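Local coordinates for protein cytochrome P450 monooxygenase (Rhodococcus sp. ECU0066, PDB 6KBH) that probably works as a self-sufficient monooxygenase, joining a heme-bearing cytochrome P450 to FMN-binding and [2Fe-2S] cluster-binding reductase parts in one polypeptide, at residues F701-D707 with D780-L786; M141-P146 with R725-I729. All coordinates share one frame; numbering follows the deposited sequence.

Both contacts involve the ferredoxin-like [2Fe-2S] part at the C-terminal end of the chain, and their centres lie about 18 Å apart. Contact 1 is internal to it: strands 701-705 and 781-784, parallel neighbours in a small mixed sheet. Contact 2 faces outward, setting the end of helix 720-726 against the P450 loop between helices 133-139 and 146-149. Along the chain the order is 141-146, 701-707, 725-729, 780-786, so the segments alternate. The two contacts meet where Leu705 CD1 packs on Ile729 CD1 at 3.4 Å. The sheet and the turn that follows the docked helix thus adjoin, between the heme and the cluster.

Contact 1. Residues F701-D707 with D780-L786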
ATOM      1  N   PHE A 701      -9.909  19.794 -12.901  1.00108.39           N
ATOM      2  CA  PHE A 701      -8.640  19.908 -13.604  1.00110.94           C
ATOM      3  C   PHE A 701      -8.090  18.510 -13.847  1.00113.98           C
ATOM      4  O   PHE A 701      -8.661  17.509 -13.412  1.00115.98           O
ATOM      5  CB  PHE A 701      -7.639  20.774 -12.827  1.00111.02           C
ATOM      6  CG  PHE A 701      -7.366  20.301 -11.422  1.00113.07           C
ATOM      7  CD1 PHE A 701      -8.199  20.669 -10.373  1.00109.95           C
ATOM      8  CD2 PHE A 701      -6.256  19.515 -11.144  1.00111.52           C
ATOM      9  CE1 PHE A 701      -7.938  20.250  -9.075  1.00105.48           C
ATOM     10  CE2 PHE A 701      -5.989  19.092  -9.851  1.00108.52           C
ATOM     11  CZ  PHE A 701      -6.830  19.461  -8.815  1.00105.05           C
ATOM     12  N   ASP A 702      -6.978  18.459 -14.571  1.00112.39           N
ATOM     13  CA  ASP A 702      -6.259  17.220 -14.816  1.00108.88           C
ATOM     14  C   ASP A 702      -5.017  17.169 -13.938  1.00108.70           C
ATOM     15  O   ASP A 702      -4.331  18.179 -13.762  1.00108.62           O
ATOM     16  CB  ASP A 702      -5.855  17.096 -16.288  1.00109.17           C
ATOM     17  CG  ASP A 702      -6.899  16.387 -17.122  1.00113.12           C
ATOM     18  OD1 ASP A 702      -7.720  15.647 -16.539  1.00112.22           O
ATOM     19  OD2 ASP A 702      -6.894  16.562 -18.359  1.00118.02           O
ATOM     20  N   VAL A 703      -4.731  15.995 -13.383  1.00104.04           N
ATOM     21  CA  VAL A 703      -3.473  15.743 -12.691  1.00100.34           C
ATOM     22  C   VAL A 703      -2.780  14.570 -13.379  1.00100.51           C
ATOM     23  O   VAL A 703      -3.377  13.501 -13.549  1.00101.63           O
ATOM     24  CB  VAL A 703      -3.685  15.487 -11.184  1.00 97.02           C
ATOM     25  CG1 VAL A 703      -4.779  14.468 -10.936  1.00102.12           C
ATOM     26  CG2 VAL A 703      -2.392  15.044 -10.538  1.00104.65           C
ATOM     27  N   VAL A 704      -1.530  14.780 -13.794  1.00 95.65           N
ATOM     28  CA  VAL A 704      -0.751  13.765 -14.499  1.00102.18           C
ATOM     29  C   VAL A 704       0.303  13.205 -13.563  1.00100.74           C
ATOM     30  O   VAL A 704       0.947  13.946 -12.809  1.00101.01           O
ATOM     31  CB  VAL A 704      -0.094  14.309 -15.786  1.00102.77           C
ATOM     32  CG1 VAL A 704       1.139  15.201 -15.460  1.00100.09           C
ATOM     33  CG2 VAL A 704       0.285  13.129 -16.703  1.00113.55           C
ATOM     34  N   LEU A 705       0.493  11.898 -13.630  1.00 97.09           N
ATOM     35  CA  LEU A 705       1.433  11.200 -12.769  1.00 95.71           C
ATOM     36  C   LEU A 705       2.647  10.835 -13.609  1.00 95.59           C
ATOM     37  O   LEU A 705       2.591   9.912 -14.429  1.00100.90           O
ATOM     38  CB  LEU A 705       0.767   9.976 -12.162  1.00 94.24           C
ATOM     39  CG  LEU A 705      -0.617  10.376 -11.672  1.00 89.03           C
ATOM     40  CD1 LEU A 705      -1.451   9.160 -11.595  1.00 73.82           C
ATOM     41  CD2 LEU A 705      -0.552  11.074 -10.323  1.00 82.81           C
ATOM     42  N   LYS A 706       3.737  11.572 -13.406  1.00 92.72           N
ATOM     43  CA  LYS A 706       4.884  11.451 -14.296  1.00 96.46           C
ATOM     44  C   LYS A 706       5.544  10.085 -14.169  1.00 94.87           C
ATOM     45  O   LYS A 706       5.852   9.441 -15.179  1.00 95.38           O
ATOM     46  CB  LYS A 706       5.894  12.563 -14.018  1.00 94.64           C
ATOM     47  CG  LYS A 706       7.107  12.484 -14.935  1.00 97.97           C
ATOM     48  CD  LYS A 706       8.136  13.556 -14.639  1.00 94.01           C
ATOM     49  CE  LYS A 706       7.714  14.898 -15.210  1.00 99.82           C
ATOM     50  NZ  LYS A 706       7.697  14.887 -16.699  1.00 97.44           N
ATOM     51  N   ASP A 707       5.782   9.628 -12.936  1.00 89.71           N
ATOM     52  CA  ASP A 707       6.423   8.330 -12.754  1.00 89.90           C
ATOM     53  C   ASP A 707       5.571   7.210 -13.338  1.00 99.62           C
ATOM     54  O   ASP A 707       6.094   6.302 -13.994  1.00 93.22           O
ATOM     55  CB  ASP A 707       6.691   8.070 -11.274  1.00 94.24           C
ATOM     56  CG  ASP A 707       7.432   9.205 -10.605  1.00112.07           C
ATOM     57  OD1 ASP A 707       8.025  10.046 -11.317  1.00117.59           O
ATOM     58  OD2 ASP A 707       7.421   9.250  -9.359  1.00107.78           O
ATOM     59  N   ASP A 780      -5.256  24.615 -14.405  1.00117.61           N
ATOM     60  CA  ASP A 780      -5.717  23.553 -15.290  1.00114.18           C
ATOM     61  C   ASP A 780      -5.045  22.206 -15.061  1.00115.96           C
ATOM     62  O   ASP A 780      -5.687  21.172 -15.272  1.00115.26           O
ATOM     63  CB  ASP A 780      -5.508  23.974 -16.747  1.00114.59           C
ATOM     64  CG  ASP A 780      -4.179  24.673 -16.965  1.00124.57           C
ATOM     65  OD1 ASP A 780      -3.247  24.447 -16.163  1.00125.24           O
ATOM     66  OD2 ASP A 780      -4.068  25.458 -17.930  1.00129.82           O
ATOM     67  N   LYS A 781      -3.776  22.173 -14.655  1.00114.39           N
ATOM     68  CA  LYS A 781      -3.107  20.893 -14.467  1.00111.24           C
ATOM     69  C   LYS A 781      -1.974  21.024 -13.461  1.00109.94           C
ATOM     70  O   LYS A 781      -1.430  22.110 -13.241  1.00112.74           O
ATOM     71  CB  LYS A 781      -2.561  20.330 -15.786  1.00114.47           C
ATOM     72  CG  LYS A 781      -1.678  21.290 -16.559  1.00111.64           C
ATOM     73  CD  LYS A 781      -0.970  20.589 -17.710  1.00112.59           C
ATOM     74  CE  LYS A 781       0.431  20.143 -17.313  1.00113.95           C
ATOM     75  NZ  LYS A 781       1.256  19.776 -18.498  1.00117.31           N
ATOM     76  N   LEU A 782      -1.637  19.891 -12.846  1.00107.07           N
ATOM     77  CA  LEU A 782      -0.466  19.753 -11.993  1.00107.16           C
ATOM     78  C   LEU A 782       0.220  18.434 -12.299  1.00101.85           C
ATOM     79  O   LEU A 782      -0.421  17.461 -12.705  1.00103.22           O
ATOM     80  CB  LEU A 782      -0.803  19.780 -10.499  1.00105.00           C
ATOM     81  CG  LEU A 782      -1.090  21.128  -9.862  1.00111.37           C
ATOM     82  CD1 LEU A 782      -2.446  21.514 -10.253  1.00110.87           C
ATOM     83  CD2 LEU A 782      -1.021  21.010  -8.376  1.00106.93           C
ATOM     84  N   THR A 783       1.528  18.405 -12.082  1.00100.75           N
ATOM     85  CA  THR A 783       2.324  17.197 -12.237  1.00104.29           C
ATOM     86  C   THR A 783       2.813  16.747 -10.867  1.00 99.16           C
ATOM     87  O   THR A 783       3.345  17.553 -10.094  1.00 96.32           O
ATOM     88  CB  THR A 783       3.504  17.436 -13.183  1.00 93.24           C
ATOM     89  OG1 THR A 783       3.021  17.949 -14.433  1.00 92.75           O
ATOM     90  CG2 THR A 783       4.252  16.141 -13.438  1.00 98.55           C
ATOM     91  N   LEU A 784       2.626  15.460 -10.573  1.00100.84           N
ATOM     92  CA  LEU A 784       2.972  14.874  -9.286  1.00 99.12           C
ATOM     93  C   LEU A 784       3.949  13.724  -9.476  1.00 98.60           C
ATOM     94  O   LEU A 784       3.850  12.966 -10.451  1.00100.77           O
ATOM     95  CB  LEU A 784       1.711  14.386  -8.559  1.00 91.73           C
ATOM     96  CG  LEU A 784       0.740  15.503  -8.185  1.00 97.66           C
ATOM     97  CD1 LEU A 784      -0.505  14.959  -7.506  1.00 86.05           C
ATOM     98  CD2 LEU A 784       1.458  16.465  -7.287  1.00 90.22           C
ATOM     99  N   GLN A 785       4.903  13.601  -8.546  1.00 91.44           N
ATOM    100  CA  GLN A 785       5.875  12.499  -8.587  1.00 97.31           C
ATOM    101  C   GLN A 785       5.175  11.244  -8.089  1.00 94.94           C
ATOM    102  O   GLN A 785       5.266  10.853  -6.920  1.00 90.49           O
ATOM    103  CB  GLN A 785       7.117  12.814  -7.753  1.00102.12           C
ATOM    104  CG  GLN A 785       8.234  11.817  -7.980  1.00 95.55           C
ATOM    105  CD  GLN A 785       9.607  12.378  -7.658  1.00112.26           C
ATOM    106  OE1 GLN A 785      10.586  12.072  -8.345  1.00125.02           O
ATOM    107  NE2 GLN A 785       9.688  13.206  -6.621  1.00109.78           N
ATOM    108  N   LEU A 786       4.483  10.597  -9.009  1.00 98.98           N
ATOM    109  CA  LEU A 786       3.604   9.506  -8.637  1.00 95.48           C
ATOM    110  C   LEU A 786       3.364   8.608  -9.836  1.00 95.59           C
ATOM    111  O   LEU A 786       3.452   9.086 -10.972  1.00 90.93           O
ATOM    112  CB  LEU A 786       2.294  10.068  -8.097  1.00 83.44           C
ATOM    113  CG  LEU A 786       1.579   9.307  -6.994  1.00 86.63           C
ATOM    114  CD1 LEU A 786       2.532   9.017  -5.850  1.00 79.59           C
ATOM    115  CD2 LEU A 786       0.388  10.112  -6.490  1.00 81.19           C
ATOM    116  OXT LEU A 786       3.094   7.411  -9.718  1.00 90.56           O
TER
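With CG1 of Val703 between the backbone N and the carbonyl carbon (chi1 49°), its other methyl, CG2, lies beside the carbonyl carbon, and Leu784 carries CG anti to its carbonyl carbon (chi1 -64°); these torsions bring Val703 CG2 and Leu784 CD1 to 3.6 Å, the two side chains crossing at a slant. Leu705 lies on the same face of the sheet, with CD2 alongside Leu786 CB at 3.8 Å and pointing the same way. On the other face Val704 and Thr783 stand side by side, Val704 CG1 resting 3.5 Å from Thr783 OG1; beyond the strand, Lys706 CB comes to Thr783 CG2 at an oblique angle. The strands run parallel, and five backbone bonds join the segments. Asp702 N donates to Asp780 O, Val704 N to Leu782 O at 3.1 Å, Leu784 N to Val704 O at 3.2 Å, and Lys706 N to Leu784 O; Leu782 N to Asp702 O is weak. Beyond strand 781-784, Gln785 is the centre of an inverse gamma turn, and its CG comes near Asp707 OD2, the carboxylate and amide planes being 53° apart. The terminal carboxylate of Leu786 sits by the 706-707 backbone, and its OXT is hydrogen-bonded to Ser708 OG. Asp707 also looks across to the P450, where its side chain touches the heme-binding Tyr388 and its O accepts from Arg89. Apolar packing on the Val703 face and backbone hydrogen bonds, one of them weak, therefore join the C-terminal strand to strand 701-705, while the polar end of the contact reaches the heme domain.

Contact 2. Residues M141-P146 with R725-I729; sequences MEPFTP and RAANI
Met141 leans over the end of helix 720-726, and its side chain runs past three residues in turn, Ala726, Asn728 and Ala727. CB stands 4.1 Å from Ala726 O. CG, anti to the backbone N (chi1 174°), comes nearest to that same carbonyl oxygen. The chain then bends at chi2, and SD settles 4.0 Å from Asn728 CB, the two side chains crossing at about a right angle. A second bend at chi3 carries the tip, CE, to 3.9 Å from Ala727 O. Asn728 answers from the other segment with its amide: ND2 lies 3.0 Å from Phe144 O, and OD1 faces the ring of Pro146, 3.7 Å from CD. Thr145 fills in beside them, its CG2 resting 3.5 Å from Arg725 O. The hydroxyl of Thr145 is occupied within its own segment: OG1 donates to Glu142 O at 2.8 Å, in the carbonyl plane, and that oxygen also accepts from Thr145 N. As N-cap of helix 146-149, Thr145 further joins OG1 to Ala148 N. The helix end fits a Schellman motif, with Asn728 at positive phi as the C-prime residue, Ile729 N paired with Leu724 O and Asn728 N weakly with Arg725 O. This reversal leaves the Asn728 side chain directed at the P450 loop. From the same loop, Phe144 touches the heme, its ring meeting Trp252 edge-to-face, while Met141 and Phe144 both touch Met394, next to the axial ligand Cys393. The arrangement is a domain interface in which a Schellman-capped helix of the ferredoxin-like part docks on the proximal, cysteine-ligand side of a P450 heme, consistent with the place where redox partners approach P450s.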
ATOM      1  N   MET A 141     -12.813  -0.272 -13.661  1.00 74.12           N
ATOM      2  CA  MET A 141     -11.872  -0.194 -12.548  1.00 70.14           C
ATOM      3  C   MET A 141     -12.554  -0.335 -11.194  1.00 70.76           C
ATOM      4  O   MET A 141     -12.039  -1.033 -10.315  1.00 71.34           O
ATOM      5  CB  MET A 141     -11.105   1.126 -12.600  1.00 64.50           C
ATOM      6  CG  MET A 141     -10.208   1.355 -11.395  1.00 69.11           C
ATOM      7  SD  MET A 141      -8.911   0.108 -11.221  1.00 91.07           S
ATOM      8  CE  MET A 141      -7.769   0.633 -12.494  1.00 78.89           C
ATOM      9  N   GLU A 142     -13.707   0.313 -11.018  1.00 87.52           N
ATOM     10  CA  GLU A 142     -14.285   0.517  -9.688  1.00 81.00           C
ATOM     11  C   GLU A 142     -14.363  -0.729  -8.808  1.00 77.71           C
ATOM     12  O   GLU A 142     -14.012  -0.623  -7.621  1.00 70.80           O
ATOM     13  CB  GLU A 142     -15.679   1.149  -9.825  1.00 93.47           C
ATOM     14  CG  GLU A 142     -16.357   1.436  -8.489  1.00100.02           C
ATOM     15  CD  GLU A 142     -17.681   2.159  -8.640  1.00109.80           C
ATOM     16  OE1 GLU A 142     -18.027   2.544  -9.777  1.00116.98           O
ATOM     17  OE2 GLU A 142     -18.378   2.340  -7.620  1.00116.02           O
ATOM     18  N   PRO A 143     -14.795  -1.905  -9.284  1.00 78.68           N
ATOM     19  CA  PRO A 143     -14.852  -3.070  -8.380  1.00 74.64           C
ATOM     20  C   PRO A 143     -13.499  -3.474  -7.811  1.00 78.55           C
ATOM     21  O   PRO A 143     -13.460  -4.175  -6.793  1.00 77.10           O
ATOM     22  CB  PRO A 143     -15.437  -4.180  -9.264  1.00 67.57           C
ATOM     23  CG  PRO A 143     -16.105  -3.477 -10.382  1.00 70.17           C
ATOM     24  CD  PRO A 143     -15.310  -2.239 -10.625  1.00 75.62           C
ATOM     25  N   PHE A 144     -12.393  -3.049  -8.428  1.00 73.65           N
ATOM     26  CA  PHE A 144     -11.066  -3.397  -7.936  1.00 69.92           C
ATOM     27  C   PHE A 144     -10.584  -2.484  -6.818  1.00 76.02           C
ATOM     28  O   PHE A 144      -9.626  -2.839  -6.124  1.00 74.13           O
ATOM     29  CB  PHE A 144     -10.054  -3.364  -9.082  1.00 74.23           C
ATOM     30  CG  PHE A 144     -10.229  -4.476 -10.072  1.00 72.35           C
ATOM     31  CD1 PHE A 144      -9.863  -5.770  -9.749  1.00 57.64           C
ATOM     32  CD2 PHE A 144     -10.769  -4.228 -11.321  1.00 69.08           C
ATOM     33  CE1 PHE A 144     -10.030  -6.792 -10.653  1.00 65.71           C
ATOM     34  CE2 PHE A 144     -10.937  -5.246 -12.230  1.00 63.28           C
ATOM     35  CZ  PHE A 144     -10.568  -6.531 -11.896  1.00 65.61           C
ATOM     36  N   THR A 145     -11.213  -1.326  -6.631  1.00 79.05           N
ATOM     37  CA  THR A 145     -10.752  -0.383  -5.625  1.00 79.59           C
ATOM     38  C   THR A 145     -10.910  -0.973  -4.223  1.00 83.83           C
ATOM     39  O   THR A 145     -11.785  -1.814  -3.991  1.00 85.47           O
ATOM     40  CB  THR A 145     -11.525   0.930  -5.727  1.00 75.08           C
ATOM     41  OG1 THR A 145     -12.898   0.706  -5.375  1.00 84.77           O
ATOM     42  CG2 THR A 145     -11.450   1.483  -7.143  1.00 75.23           C
ATOM     43  N   PRO A 146     -10.062  -0.563  -3.274  1.00 85.62           N
ATOM     44  CA  PRO A 146     -10.212  -1.060  -1.896  1.00 83.45           C
ATOM     45  C   PRO A 146     -11.589  -0.802  -1.302  1.00 91.63           C
ATOM     46  O   PRO A 146     -12.071  -1.620  -0.509  1.00 99.02           O
ATOM     47  CB  PRO A 146      -9.114  -0.305  -1.135  1.00 87.77           C
ATOM     48  CG  PRO A 146      -8.080  -0.008  -2.167  1.00 72.24           C
ATOM     49  CD  PRO A 146      -8.837   0.238  -3.446  1.00 76.16           C
ATOM     50  N   ARG A 725      -7.388   7.065  -5.664  1.00 88.69           N
ATOM     51  CA  ARG A 725      -7.936   5.768  -5.285  1.00 92.09           C
ATOM     52  C   ARG A 725      -8.937   5.247  -6.307  1.00 90.59           C
ATOM     53  O   ARG A 725      -9.184   4.038  -6.352  1.00 89.76           O
ATOM     54  CB  ARG A 725      -8.588   5.838  -3.904  1.00 80.00           C
ATOM     55  CG  ARG A 725      -7.893   6.772  -2.942  1.00 82.13           C
ATOM     56  CD  ARG A 725      -8.306   6.490  -1.512  1.00 92.46           C
ATOM     57  NE  ARG A 725      -7.478   5.452  -0.904  1.00 93.66           N
ATOM     58  CZ  ARG A 725      -6.915   5.554   0.294  1.00 94.35           C
ATOM     59  NH1 ARG A 725      -7.094   6.651   1.020  1.00 92.03           N
ATOM     60  NH2 ARG A 725      -6.176   4.561   0.770  1.00 85.44           N
ATOM     61  N   ALA A 726      -9.513   6.130  -7.129  1.00 89.20           N
ATOM     62  CA  ALA A 726     -10.368   5.674  -8.220  1.00 88.34           C
ATOM     63  C   ALA A 726      -9.551   5.023  -9.331  1.00 91.71           C
ATOM     64  O   ALA A 726     -10.051   4.133 -10.025  1.00 89.68           O
ATOM     65  CB  ALA A 726     -11.185   6.841  -8.770  1.00 78.16           C
ATOM     66  N   ALA A 727      -8.305   5.455  -9.517  1.00 84.14           N
ATOM     67  CA  ALA A 727      -7.366   4.779 -10.393  1.00 79.35           C
ATOM     68  C   ALA A 727      -6.618   3.665  -9.678  1.00 85.64           C
ATOM     69  O   ALA A 727      -5.677   3.097 -10.239  1.00 76.94           O
ATOM     70  CB  ALA A 727      -6.369   5.784 -10.978  1.00 78.38           C
ATOM     71  N   ASN A 728      -7.024   3.345  -8.454  1.00 92.52           N
ATOM     72  CA  ASN A 728      -6.364   2.352  -7.599  1.00 90.20           C
ATOM     73  C   ASN A 728      -4.860   2.600  -7.485  1.00 84.22           C
ATOM     74  O   ASN A 728      -4.044   1.679  -7.555  1.00 91.31           O
ATOM     75  CB  ASN A 728      -6.665   0.920  -8.037  1.00 75.55           C
ATOM     76  CG  ASN A 728      -6.599  -0.032  -6.856  1.00 81.20           C
ATOM     77  OD1 ASN A 728      -6.032   0.281  -5.809  1.00104.53           O
ATOM     78  ND2 ASN A 728      -7.217  -1.196  -7.007  1.00 84.36           N
ATOM     79  N   ILE A 729      -4.497   3.842  -7.317  1.00 81.89           N
ATOM     80  CA  ILE A 729      -3.127   4.211  -6.998  1.00 82.46           C
ATOM     81  C   ILE A 729      -2.955   4.148  -5.493  1.00 84.11           C
ATOM     82  O   ILE A 729      -3.865   4.504  -4.740  1.00 79.66           O
ATOM     83  CB  ILE A 729      -2.809   5.607  -7.540  1.00 81.67           C
ATOM     84  CG1 ILE A 729      -2.941   5.574  -9.050  1.00 83.48           C
ATOM     85  CG2 ILE A 729      -1.410   6.088  -7.102  1.00 79.16           C
ATOM     86  CD1 ILE A 729      -2.998   6.918  -9.618  1.00 91.74           C
TER